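Long-range contacts in fervidolysin (Fervidobacterium pennivorans, PDB 1R6V), which degrades keratin into peptides as a subtilisin-like serine protease, allowing the bacterium to grow on native feathers: residues P491-G496 with F541-D546; V468-D473 with Y498-G503; N400-Q405 with G446-Q451; R334-S339 with G475-A480. The protein carries 1 engineered substitution. One frame throughout, in Å; residues are numbered along the deposited sequence.

Contact 1 of 4, residues P491-G496 with F541-D546; sequences PHIDSG and FGVSPD
Val543 and Ile493 approach each other through single methyl groups, CG1 of the valine and CD1 of the isoleucine, 4.5 Å apart. Val543 holds CG1 anti to its own nitrogen (chi1 170°), which sends this methyl to the Asp494 side, where it lies 4.1 Å from Asp494 O. Its other branch, CG2, lies at the edge of the Phe541 ring, in its plane, within the same strand. Ser495 meets the same strand from another direction: its CB rests 3.5 Å from Val543 O and beside Ser544 CA. Both segments belong to the first beta-sandwich domain. The chain leaves strand 487-494 of one sheet, passes through Asp494 and Ser495, and enters strand 496-505 of the other, where Gly496 forms an antiparallel hydrogen-bonded pair with Val543. The evidence is two nearly straight bonds, Gly496 N to Val543 O at 2.8 Å and Val543 N to Gly496 O at 2.7 Å. Gly496 O also receives a CA-H...O approach from Gly542 CA at 3.5 Å. The positive phi of Gly496 (137°) suits a residue without a side chain. Inside the sandwich, Phe450 and Met470 both pack against Ile493 and Val543. The carboxylate of Asp494 turns from strand 541-543 to make salt bridges with Arg407 and Arg472. Past the paired residues, Ser544 OG accepts from Asp546 N at 3.2 Å, an ST turn that bends the chain at the end of its strand.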
loop_
_atom_site.group_PDB
_atom_site.type_symbol
_atom_site.label_atom_id
_atom_site.label_comp_id
_atom_site.label_asym_id
_atom_site.label_seq_id
_atom_site.Cartn_x
_atom_site.Cartn_y
_atom_site.Cartn_z
ATOM N N PRO A 491 5.380 10.149 -3.750
ATOM C CA PRO A 491 4.773 11.149 -4.631
ATOM C C PRO A 491 3.925 12.196 -3.946
ATOM O O PRO A 491 3.220 11.917 -2.973
ATOM C CB PRO A 491 3.945 10.310 -5.602
ATOM C CG PRO A 491 3.546 9.121 -4.778
ATOM C CD PRO A 491 4.720 8.835 -3.873
ATOM N N HIS A 492 4.027 13.413 -4.463
ATOM C CA HIS A 492 3.213 14.513 -3.986
ATOM C C HIS A 492 3.187 14.728 -2.488
ATOM O O HIS A 492 2.150 15.035 -1.931
ATOM C CB HIS A 492 1.805 14.311 -4.542
ATOM C CG HIS A 492 1.780 14.322 -6.035
ATOM N ND1 HIS A 492 1.793 15.495 -6.759
ATOM C CD2 HIS A 492 1.901 13.320 -6.938
ATOM C CE1 HIS A 492 1.936 15.216 -8.043
ATOM N NE2 HIS A 492 2.005 13.904 -8.177
ATOM N N ILE A 493 4.350 14.600 -1.858
ATOM C CA ILE A 493 4.470 14.822 -0.431
ATOM C C ILE A 493 4.916 16.273 -0.185
ATOM O O ILE A 493 5.298 16.993 -1.111
ATOM C CB ILE A 493 5.515 13.875 0.239
ATOM C CG1 ILE A 493 6.920 14.119 -0.323
ATOM C CG2 ILE A 493 5.101 12.407 0.026
ATOM C CD1 ILE A 493 8.034 13.513 0.564
ATOM N N ASP A 494 4.847 16.690 1.074
ATOM C CA ASP A 494 5.266 18.040 1.460
ATOM C C ASP A 494 6.763 18.280 1.251
ATOM O O ASP A 494 7.595 17.378 1.439
ATOM C CB ASP A 494 5.047 18.296 2.963
ATOM C CG ASP A 494 3.605 18.466 3.347
ATOM O OD1 ASP A 494 2.740 18.597 2.452
ATOM O OD2 ASP A 494 3.340 18.489 4.580
ATOM N N SER A 495 7.108 19.513 0.901
ATOM C CA SER A 495 8.518 19.862 0.823
ATOM C C SER A 495 8.805 20.269 2.285
ATOM O O SER A 495 7.873 20.517 3.050
ATOM C CB SER A 495 8.740 21.045 -0.112
ATOM O OG SER A 495 7.933 22.146 0.270
ATOM N N GLY A 496 10.068 20.328 2.676
ATOM C CA GLY A 496 10.391 20.704 4.039
ATOM C C GLY A 496 11.483 19.855 4.662
ATOM O O GLY A 496 12.128 19.046 3.991
ATOM N N PHE A 541 17.019 16.494 7.062
ATOM C CA PHE A 541 17.209 16.414 5.621
ATOM C C PHE A 541 16.138 17.287 4.974
ATOM O O PHE A 541 14.968 17.190 5.320
ATOM C CB PHE A 541 17.058 14.976 5.110
ATOM C CG PHE A 541 17.354 14.832 3.645
ATOM C CD1 PHE A 541 18.660 14.621 3.197
ATOM C CD2 PHE A 541 16.336 14.941 2.708
ATOM C CE1 PHE A 541 18.936 14.523 1.833
ATOM C CE2 PHE A 541 16.602 14.847 1.352
ATOM C CZ PHE A 541 17.907 14.637 0.909
ATOM N N GLY A 542 16.551 18.128 4.036
ATOM C CA GLY A 542 15.607 19.017 3.378
ATOM C C GLY A 542 15.095 18.487 2.053
ATOM O O GLY A 542 15.864 18.202 1.139
ATOM N N VAL A 543 13.781 18.350 1.955
ATOM C CA VAL A 543 13.164 17.874 0.725
ATOM C C VAL A 543 12.582 19.086 0.007
ATOM O O VAL A 543 11.939 19.916 0.633
ATOM C CB VAL A 543 12.049 16.853 1.038
ATOM C CG1 VAL A 543 11.240 16.548 -0.230
ATOM C CG2 VAL A 543 12.683 15.569 1.579
ATOM N N SER A 544 12.825 19.193 -1.296
ATOM C CA SER A 544 12.316 20.322 -2.080
ATOM C C SER A 544 12.515 20.022 -3.555
ATOM O O SER A 544 13.077 19.002 -3.907
ATOM C CB SER A 544 13.096 21.587 -1.731
ATOM O OG SER A 544 14.405 21.513 -2.278
ATOM N N PRO A 545 12.061 20.916 -4.442
ATOM C CA PRO A 545 12.258 20.630 -5.865
ATOM C C PRO A 545 13.735 20.576 -6.264
ATOM O O PRO A 545 14.074 20.081 -7.336
ATOM C CB PRO A 545 11.477 21.752 -6.557
ATOM C CG PRO A 545 11.436 22.842 -5.547
ATOM C CD PRO A 545 11.235 22.116 -4.244
ATOM N N ASP A 546 14.608 21.074 -5.391
ATOM C CA ASP A 546 16.053 21.080 -5.634
ATOM C C ASP A 546 16.732 19.895 -4.963
ATOM O O ASP A 546 17.927 19.671 -5.139
ATOM C CB ASP A 546 16.679 22.359 -5.083
ATOM C CG ASP A 546 16.142 23.596 -5.745
ATOM O OD1 ASP A 546 16.011 24.623 -5.049
ATOM O OD2 ASP A 546 15.860 23.542 -6.961
#

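Contact 2 of 4, residues V468-D473 with Y498-G503; sequences VSMMRD and YDIFVG
Met470 lies over the ring of Tyr498 and can be followed outward from its backbone. CB sits 3.8 Å from Tyr498 CD2, beside the ring's near rim. The chain then runs extended through CG to SD, which stands above the same ring at 5.2 Å from its centroid, a distant Met-aromatic contact. A bend at the last torsion (chi3 63°) carries CE back towards the ring: the methyl is 3.8 Å from the Tyr498 centroid and only 8° off the ring normal, a clear CH-pi contact. CE also touches Ile500 CD1, and Val468 CG1 meets Ile500 CG2 further along this inward face of the sandwich sheet. Met471 and Phe501 occupy the other face, their side chains crossing at about a right angle, with Met471 SD 3.5 Å from Phe501 CD1 in an oblique Met-aromatic contact. Between the faces, strands 468-471 and 498-503 are antiparallel neighbours; Ser469 with Phe501 and Met471 with Asp499 are hydrogen-bonded pairs, the former including Ser469 N to Phe501 O at 2.8 Å. Beyond the strand end, Arg472 runs alongside Tyr498. Tyr498 CE2 lies over one face of its guanidinium, 3.4 Å from Arg472 NE, with the planes 35° apart. The polar ends have partners elsewhere: Arg472 NE bonds Ser476 O, its NH2 bridges to Asp494 OD2, and Tyr498 OH bonds Asp494 O. NE and NH2 are thus directed to oxygen acceptors, and the tyrosine meets the guanidinium over its face, in an inclined van der Waals contact made by the rim of the ring at CE2.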
loop_
_atom_site.group_PDB
_atom_site.type_symbol
_atom_site.label_atom_id
_atom_site.label_comp_id
_atom_site.label_asym_id
_atom_site.label_seq_id
_atom_site.Cartn_x
_atom_site.Cartn_y
_atom_site.Cartn_z
ATOM N N VAL A 468 11.596 2.922 4.927
ATOM C CA VAL A 468 12.038 4.311 4.881
ATOM C C VAL A 468 10.959 5.122 5.566
ATOM O O VAL A 468 9.808 5.187 5.117
ATOM C CB VAL A 468 12.242 4.810 3.435
ATOM C CG1 VAL A 468 12.668 6.290 3.447
ATOM C CG2 VAL A 468 13.311 3.982 2.744
ATOM N N SER A 469 11.351 5.744 6.670
ATOM C CA SER A 469 10.439 6.521 7.484
ATOM C C SER A 469 10.845 7.989 7.476
ATOM O O SER A 469 11.974 8.309 7.831
ATOM C CB SER A 469 10.498 5.959 8.909
ATOM O OG SER A 469 9.548 6.555 9.759
ATOM N N MET A 470 9.945 8.875 7.049
ATOM C CA MET A 470 10.249 10.313 7.026
ATOM C C MET A 470 9.476 10.900 8.193
ATOM O O MET A 470 8.258 11.003 8.147
ATOM C CB MET A 470 9.804 10.943 5.697
ATOM C CG MET A 470 10.401 10.259 4.461
ATOM S SD MET A 470 9.870 10.953 2.853
ATOM C CE MET A 470 10.589 12.722 2.993
ATOM N N MET A 471 10.199 11.277 9.242
ATOM C CA MET A 471 9.576 11.782 10.451
ATOM C C MET A 471 9.893 13.246 10.721
ATOM O O MET A 471 10.894 13.778 10.241
ATOM C CB MET A 471 10.049 10.934 11.636
ATOM C CG MET A 471 10.079 9.430 11.347
ATOM S SD MET A 471 10.619 8.390 12.779
ATOM C CE MET A 471 9.026 8.129 13.517
ATOM N N ARG A 472 9.025 13.879 11.490
ATOM C CA ARG A 472 9.205 15.277 11.874
ATOM C C ARG A 472 8.295 15.565 13.057
ATOM O O ARG A 472 7.313 14.861 13.272
ATOM C CB ARG A 472 8.890 16.203 10.702
ATOM C CG ARG A 472 7.636 15.836 9.947
ATOM C CD ARG A 472 7.405 16.804 8.807
ATOM N NE ARG A 472 6.251 16.428 8.004
ATOM C CZ ARG A 472 5.739 17.187 7.046
ATOM N NH1 ARG A 472 6.280 18.370 6.779
ATOM N NH2 ARG A 472 4.694 16.758 6.354
ATOM N N ASP A 473 8.636 16.597 13.824
ATOM C CA ASP A 473 7.885 16.979 15.019
ATOM C C ASP A 473 6.428 17.310 14.757
ATOM O O ASP A 473 5.551 16.986 15.562
ATOM C CB ASP A 473 8.550 18.184 15.688
ATOM C CG ASP A 473 9.896 17.850 16.280
ATOM O OD1 ASP A 473 10.545 18.771 16.816
ATOM O OD2 ASP A 473 10.306 16.671 16.213
ATOM N N TYR A 498 12.871 16.948 7.212
ATOM C CA TYR A 498 12.510 15.675 7.818
ATOM C C TYR A 498 13.700 14.961 8.413
ATOM O O TYR A 498 14.830 15.173 7.998
ATOM C CB TYR A 498 11.971 14.692 6.785
ATOM C CG TYR A 498 10.746 15.133 6.047
ATOM C CD1 TYR A 498 10.844 15.993 4.961
ATOM C CD2 TYR A 498 9.486 14.645 6.405
ATOM C CE1 TYR A 498 9.715 16.347 4.239
ATOM C CE2 TYR A 498 8.355 14.993 5.692
ATOM C CZ TYR A 498 8.483 15.843 4.607
ATOM O OH TYR A 498 7.375 16.148 3.867
ATOM N N ASP A 499 13.378 14.076 9.326
ATOM C CA ASP A 499 14.388 13.218 9.912
ATOM C C ASP A 499 14.026 11.919 9.210
ATOM O O ASP A 499 12.934 11.403 9.396
ATOM C CB ASP A 499 14.198 13.069 11.414
ATOM C CG ASP A 499 14.651 14.294 12.172
ATOM O OD1 ASP A 499 15.384 15.124 11.590
ATOM O OD2 ASP A 499 14.282 14.416 13.352
ATOM N N ILE A 500 14.939 11.419 8.424
ATOM C CA ILE A 500 14.682 10.216 7.639
ATOM C C ILE A 500 15.461 9.022 8.174
ATOM O O ILE A 500 16.687 9.074 8.280
ATOM C CB ILE A 500 15.054 10.464 6.153
ATOM C CG1 ILE A 500 14.230 11.633 5.598
ATOM C CG2 ILE A 500 14.752 9.219 5.321
ATOM C CD1 ILE A 500 14.566 12.011 4.154
ATOM N N PHE A 501 14.734 7.957 8.511
ATOM C CA PHE A 501 15.331 6.731 9.036
ATOM C C PHE A 501 15.120 5.601 8.042
ATOM O O PHE A 501 14.026 5.426 7.525
ATOM C CB PHE A 501 14.703 6.378 10.387
ATOM C CG PHE A 501 14.827 7.476 11.405
ATOM C CD1 PHE A 501 13.901 8.517 11.445
ATOM C CD2 PHE A 501 15.892 7.494 12.301
ATOM C CE1 PHE A 501 14.034 9.558 12.361
ATOM C CE2 PHE A 501 16.033 8.532 13.220
ATOM C CZ PHE A 501 15.104 9.563 13.250
ATOM N N VAL A 502 16.183 4.855 7.779
ATOM C CA VAL A 502 16.169 3.750 6.825
ATOM C C VAL A 502 16.577 2.472 7.567
ATOM O O VAL A 502 17.569 2.474 8.290
ATOM C CB VAL A 502 17.179 4.058 5.696
ATOM C CG1 VAL A 502 17.143 2.986 4.632
ATOM C CG2 VAL A 502 16.862 5.429 5.089
ATOM N N GLY A 503 15.816 1.392 7.392
ATOM C CA GLY A 503 16.133 0.146 8.079
ATOM C C GLY A 503 16.299 -1.062 7.168
ATOM O O GLY A 503 15.407 -1.348 6.371
#

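Contact 3 of 4, residues N400-Q405 with G446-Q451; sequences NAKPWQ and GVEEFQ
Glu448 OE2 is joined to Trp404 NE1 through one water, which donates to the carboxylate oxygen at 2.7 Å and accepts from the indole N-H at 3.0 Å. The water lies in the plane of the indole, at its edge, and the carboxylate and indole planes are inclined by 20°. Lys402 crosses the same carboxylate, bringing its CD to 3.3 Å from Glu448 OE2. Its ammonium bends away, leaving NZ 4.3 Å from OE2, beyond a salt bridge, so any attraction is probably modest. The largest part of the contact is flat packing. Trp404 sets its ring between the backbone nitrogen and carbonyl carbon (chi1 74°), which presents one face to the chain at Gly446. There Gly446 CA makes a CH-pi contact 3.8 Å from the centroid of the six-membered ring, 23° off its normal, and Gly446 N comes within 3.4 Å of Trp404 CZ3. Lacking a side chain, Gly446 lets its backbone lie directly on the indole. On the opposite face Gln405 CG stands 3.5 Å above the ring plane. The same glutamine reaches back through OE1, 2.9 Å from Lys402 N; Lys402 is at the N-cap position, and the Gln405 side chain accepts its backbone N-H on a lone pair in the amide plane. Gln405 NE2 bonds Pro442 O. The contact places the start of helix 403-413, in the catalytic domain, against the first residues of strand 446-455 in the first beta-sandwich domain, while His492 of the adjacent strand 487-494 bonds Trp404 N through ND1.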
loop_
_atom_site.group_PDB
_atom_site.type_symbol
_atom_site.label_atom_id
_atom_site.label_comp_id
_atom_site.label_asym_id
_atom_site.label_seq_id
_atom_site.Cartn_x
_atom_site.Cartn_y
_atom_site.Cartn_z
ATOM N N ASN A 400 -5.010 23.121 -14.007
ATOM C CA ASN A 400 -3.637 22.652 -14.111
ATOM C C ASN A 400 -3.012 22.203 -12.791
ATOM O O ASN A 400 -1.817 21.906 -12.736
ATOM C CB ASN A 400 -2.747 23.723 -14.759
ATOM C CG ASN A 400 -3.175 24.059 -16.176
ATOM O OD1 ASN A 400 -3.694 23.208 -16.897
ATOM N ND2 ASN A 400 -2.944 25.300 -16.586
ATOM N N ALA A 401 -3.807 22.118 -11.730
ATOM C CA ALA A 401 -3.240 21.713 -10.445
ATOM C C ALA A 401 -2.677 20.305 -10.407
ATOM O O ALA A 401 -3.242 19.374 -10.978
ATOM C CB ALA A 401 -4.280 21.865 -9.329
ATOM N N LYS A 402 -1.555 20.164 -9.710
ATOM C CA LYS A 402 -0.929 18.857 -9.525
ATOM C C LYS A 402 -1.528 18.375 -8.213
ATOM O O LYS A 402 -1.973 19.187 -7.404
ATOM C CB LYS A 402 0.584 19.006 -9.407
ATOM C CG LYS A 402 1.205 19.460 -10.714
ATOM C CD LYS A 402 2.678 19.743 -10.584
ATOM C CE LYS A 402 3.284 20.007 -11.955
ATOM N NZ LYS A 402 2.562 21.090 -12.692
ATOM N N PRO A 403 -1.559 17.054 -7.982
ATOM C CA PRO A 403 -2.136 16.577 -6.725
ATOM C C PRO A 403 -1.614 17.217 -5.438
ATOM O O PRO A 403 -2.403 17.545 -4.547
ATOM C CB PRO A 403 -1.909 15.064 -6.802
ATOM C CG PRO A 403 -2.130 14.816 -8.291
ATOM C CD PRO A 403 -1.300 15.934 -8.908
ATOM N N TRP A 404 -0.305 17.423 -5.327
ATOM C CA TRP A 404 0.206 18.030 -4.104
ATOM C C TRP A 404 -0.319 19.457 -3.931
ATOM O O TRP A 404 -0.525 19.916 -2.808
ATOM C CB TRP A 404 1.741 18.015 -4.060
ATOM C CG TRP A 404 2.462 18.994 -4.968
ATOM C CD1 TRP A 404 3.089 18.706 -6.149
ATOM C CD2 TRP A 404 2.718 20.383 -4.711
ATOM N NE1 TRP A 404 3.725 19.826 -6.637
ATOM C CE2 TRP A 404 3.513 20.865 -5.772
ATOM C CE3 TRP A 404 2.352 21.265 -3.684
ATOM C CZ2 TRP A 404 3.950 22.191 -5.835
ATOM C CZ3 TRP A 404 2.783 22.578 -3.751
ATOM C CH2 TRP A 404 3.576 23.029 -4.818
ATOM N N GLN A 405 -0.557 20.150 -5.041
ATOM C CA GLN A 405 -1.059 21.513 -4.941
ATOM C C GLN A 405 -2.478 21.530 -4.393
ATOM O O GLN A 405 -2.842 22.406 -3.610
ATOM C CB GLN A 405 -1.025 22.197 -6.306
ATOM C CG GLN A 405 0.375 22.446 -6.836
ATOM C CD GLN A 405 0.355 23.140 -8.198
ATOM O OE1 GLN A 405 -0.057 22.559 -9.199
ATOM N NE2 GLN A 405 0.795 24.387 -8.231
ATOM N N GLY A 446 5.196 21.517 -1.653
ATOM C CA GLY A 446 5.209 20.091 -1.963
ATOM C C GLY A 446 6.110 19.777 -3.138
ATOM O O GLY A 446 6.646 20.689 -3.778
ATOM N N VAL A 447 6.320 18.490 -3.407
ATOM C CA VAL A 447 7.136 18.070 -4.544
ATOM C C VAL A 447 6.382 16.962 -5.276
ATOM O O VAL A 447 5.669 16.160 -4.663
ATOM C CB VAL A 447 8.530 17.531 -4.122
ATOM C CG1 VAL A 447 9.375 18.654 -3.529
ATOM C CG2 VAL A 447 8.372 16.397 -3.128
ATOM N N GLU A 448 6.527 16.931 -6.596
ATOM C CA GLU A 448 5.863 15.905 -7.384
ATOM C C GLU A 448 6.336 14.527 -6.962
ATOM O O GLU A 448 5.551 13.580 -6.914
ATOM C CB GLU A 448 6.136 16.128 -8.874
ATOM C CG GLU A 448 5.321 17.278 -9.423
ATOM C CD GLU A 448 5.695 17.644 -10.838
ATOM O OE1 GLU A 448 5.812 16.728 -11.678
ATOM O OE2 GLU A 448 5.858 18.854 -11.105
ATOM N N GLU A 449 7.623 14.425 -6.646
ATOM C CA GLU A 449 8.187 13.158 -6.221
ATOM C C GLU A 449 9.518 13.280 -5.501
ATOM O O GLU A 449 10.402 14.035 -5.911
ATOM C CB GLU A 449 8.367 12.208 -7.412
ATOM C CG GLU A 449 8.937 10.849 -6.995
ATOM C CD GLU A 449 8.465 9.713 -7.883
ATOM O OE1 GLU A 449 7.297 9.284 -7.742
ATOM O OE2 GLU A 449 9.256 9.263 -8.730
ATOM N N PHE A 450 9.635 12.537 -4.408
ATOM C CA PHE A 450 10.872 12.462 -3.638
ATOM C C PHE A 450 11.189 10.968 -3.601
ATOM O O PHE A 450 10.286 10.158 -3.410
ATOM C CB PHE A 450 10.669 12.969 -2.204
ATOM C CG PHE A 450 11.871 12.780 -1.332
ATOM C CD1 PHE A 450 13.059 13.458 -1.609
ATOM C CD2 PHE A 450 11.831 11.888 -0.257
ATOM C CE1 PHE A 450 14.198 13.246 -0.831
ATOM C CE2 PHE A 450 12.956 11.664 0.531
ATOM C CZ PHE A 450 14.146 12.341 0.249
ATOM N N GLN A 451 12.446 10.598 -3.804
ATOM C CA GLN A 451 12.792 9.173 -3.747
ATOM C C GLN A 451 13.958 8.926 -2.822
ATOM O O GLN A 451 14.833 9.780 -2.672
ATOM C CB GLN A 451 13.174 8.641 -5.127
ATOM C CG GLN A 451 12.055 8.632 -6.153
ATOM C CD GLN A 451 12.462 7.938 -7.443
ATOM O OE1 GLN A 451 13.641 7.911 -7.799
ATOM N NE2 GLN A 451 11.485 7.382 -8.154
HETATM O O HOH W 1 5.210 20.501 -9.103
#

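Contact 4 of 4, residues R334-S339 with G475-A480; sequences RSDGVS and GSCYYA
Asp336 and Cys477 make the tight part of this contact, where Asp336 OD2 accepts the backbone N-H of Cys477 at 2.7 Å. The bond is bent, 147° at the hydrogen, and the donor meets OD2 on its anti side, 32° out of the carboxylate plane. Asp336 reaches this position because its CG stands between its own nitrogen and carbonyl carbon (chi1 53°), which aims the carboxylate at the Cys477 backbone. The carbonyl of the same aspartate closes in as well: Asp336 O lies 3.0 Å from Ser476 CA, a short CA-H...O contact. Asp336 therefore faces the Ser476-Cys477 link with both its side chain and its backbone oxygen. It is the second residue of a type I beta turn from Ser335 to Val338, closed by Val338 N to Ser335 O at 3.2 Å, and this turn precedes strand 338-343 of the catalytic domain's central sheet. Its partner belongs to the beta-sandwich domain: residues 472-477 link the antiparallel neighbours 466-471 and 478-481, a beta hairpin at the edge of its sheet. Ser476 O is bonded by Arg472 NE, which ties the two ends of that connection together. Towards Gly337 the packing is looser and water enters. Ser476 holds OG anti to its nitrogen, placing it 3.4 Å from Gly337 CA, with no direct hydrogen bond across. Instead a water donates to Gly337 O at 3.0 Å and lies 2.6 Å from Ser476 OG, spanning the two segments where their polar groups do not meet directly.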
loop_
_atom_site.group_PDB
_atom_site.type_symbol
_atom_site.label_atom_id
_atom_site.label_comp_id
_atom_site.label_asym_id
_atom_site.label_seq_id
_atom_site.Cartn_x
_atom_site.Cartn_y
_atom_site.Cartn_z
ATOM N N ARG A 334 -6.642 8.294 14.766
ATOM C CA ARG A 334 -5.659 9.359 14.942
ATOM C C ARG A 334 -4.351 8.962 14.260
ATOM O O ARG A 334 -3.793 7.898 14.537
ATOM C CB ARG A 334 -5.419 9.605 16.440
ATOM C CG ARG A 334 -4.247 10.530 16.748
ATOM C CD ARG A 334 -4.102 10.818 18.246
ATOM N NE ARG A 334 -2.963 11.701 18.509
ATOM C CZ ARG A 334 -2.702 12.267 19.683
ATOM N NH1 ARG A 334 -3.500 12.049 20.724
ATOM N NH2 ARG A 334 -1.641 13.055 19.816
ATOM N N SER A 335 -3.866 9.820 13.370
ATOM C CA SER A 335 -2.630 9.550 12.645
ATOM C C SER A 335 -2.008 10.837 12.123
ATOM O O SER A 335 -2.707 11.774 11.740
ATOM C CB SER A 335 -2.900 8.590 11.482
ATOM O OG SER A 335 -3.954 9.061 10.657
ATOM N N ASP A 336 -0.684 10.888 12.122
ATOM C CA ASP A 336 0.012 12.071 11.639
ATOM C C ASP A 336 -0.250 12.285 10.153
ATOM O O ASP A 336 0.028 13.361 9.626
ATOM C CB ASP A 336 1.513 11.920 11.844
ATOM C CG ASP A 336 2.042 10.641 11.238
ATOM O OD1 ASP A 336 2.075 9.624 11.961
ATOM O OD2 ASP A 336 2.394 10.650 10.036
ATOM N N GLY A 337 -0.776 11.255 9.488
ATOM C CA GLY A 337 -1.046 11.341 8.063
ATOM C C GLY A 337 -2.323 12.072 7.683
ATOM O O GLY A 337 -2.539 12.357 6.506
ATOM N N VAL A 338 -3.168 12.393 8.660
ATOM C CA VAL A 338 -4.420 13.089 8.365
ATOM C C VAL A 338 -4.162 14.489 7.819
ATOM O O VAL A 338 -3.434 15.271 8.436
ATOM C CB VAL A 338 -5.313 13.213 9.629
ATOM C CG1 VAL A 338 -6.553 14.038 9.325
ATOM C CG2 VAL A 338 -5.702 11.835 10.123
ATOM N N SER A 339 -4.754 14.807 6.668
ATOM C CA SER A 339 -4.576 16.139 6.080
ATOM C C SER A 339 -5.610 17.118 6.627
ATOM O O SER A 339 -5.256 18.182 7.136
ATOM C CB SER A 339 -4.675 16.088 4.543
ATOM O OG SER A 339 -5.943 15.617 4.139
ATOM N N GLY A 475 3.348 17.985 11.391
ATOM C CA GLY A 475 3.084 17.712 9.995
ATOM C C GLY A 475 3.031 16.213 9.799
ATOM O O GLY A 475 3.361 15.440 10.697
ATOM N N SER A 476 2.628 15.806 8.552
ATOM C CA SER A 476 2.516 14.394 8.241
ATOM C C SER A 476 3.848 13.680 8.089
ATOM O O SER A 476 4.813 14.237 7.563
ATOM C CB SER A 476 1.701 14.209 6.960
ATOM O OG SER A 476 1.648 12.836 6.595
ATOM N N CYS A 477 3.910 12.438 8.636
ATOM C CA CYS A 477 5.098 11.624 8.462
ATOM C C CYS A 477 4.764 10.738 7.271
ATOM O O CYS A 477 3.592 10.587 6.924
ATOM C CB CYS A 477 5.358 10.777 9.703
ATOM S SG CYS A 477 5.823 11.806 11.149
ATOM N N TYR A 478 5.781 10.161 6.648
ATOM C CA TYR A 478 5.547 9.303 5.495
ATOM C C TYR A 478 6.302 8.002 5.657
ATOM O O TYR A 478 7.291 7.933 6.383
ATOM C CB TYR A 478 5.992 10.001 4.206
ATOM C CG TYR A 478 5.253 11.303 3.934
ATOM C CD1 TYR A 478 5.895 12.533 4.091
ATOM C CD2 TYR A 478 3.922 11.298 3.514
ATOM C CE1 TYR A 478 5.225 13.737 3.829
ATOM C CE2 TYR A 478 3.240 12.491 3.246
ATOM C CZ TYR A 478 3.905 13.704 3.404
ATOM O OH TYR A 478 3.256 14.876 3.110
ATOM N N TYR A 479 5.837 6.963 4.973
ATOM C CA TYR A 479 6.486 5.665 5.069
ATOM C C TYR A 479 6.361 4.914 3.755
ATOM O O TYR A 479 5.345 5.015 3.076
ATOM C CB TYR A 479 5.834 4.854 6.197
ATOM C CG TYR A 479 6.283 3.405 6.291
ATOM C CD1 TYR A 479 5.680 2.411 5.512
ATOM C CD2 TYR A 479 7.302 3.029 7.160
ATOM C CE1 TYR A 479 6.089 1.074 5.601
ATOM C CE2 TYR A 479 7.717 1.693 7.257
ATOM C CZ TYR A 479 7.108 0.727 6.476
ATOM O OH TYR A 479 7.531 -0.584 6.571
ATOM N N ALA A 480 7.403 4.177 3.394
ATOM C CA ALA A 480 7.394 3.363 2.182
ATOM C C ALA A 480 8.505 2.331 2.270
ATOM O O ALA A 480 9.481 2.505 2.995
ATOM C CB ALA A 480 7.592 4.223 0.942
HETATM O O HOH W 2 -0.074 11.754 4.955
#

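In the fold
Contacts 1 and 2 both lie within the first beta-sandwich domain, their centres 13 Å apart; the salt bridge Asp494 OD2 to Arg472 NH2, 2.8 Å, joins them, and Ile493 CD1 packs 3.6 Å from Met470 CE. Contacts 3 and 4 dock that domain on the catalytic domain through separate patches, about 7 Å apart at their nearest atoms. Contact 3 adjoins contact 1, centres 9 Å apart, through the backbone pair His492 N to Glu448 O. Contact 4 adjoins contact 2, centres 12 Å apart, since strands 466-471 and 478-481 are paired. All four lie away from the charge relay residues and the calcium site.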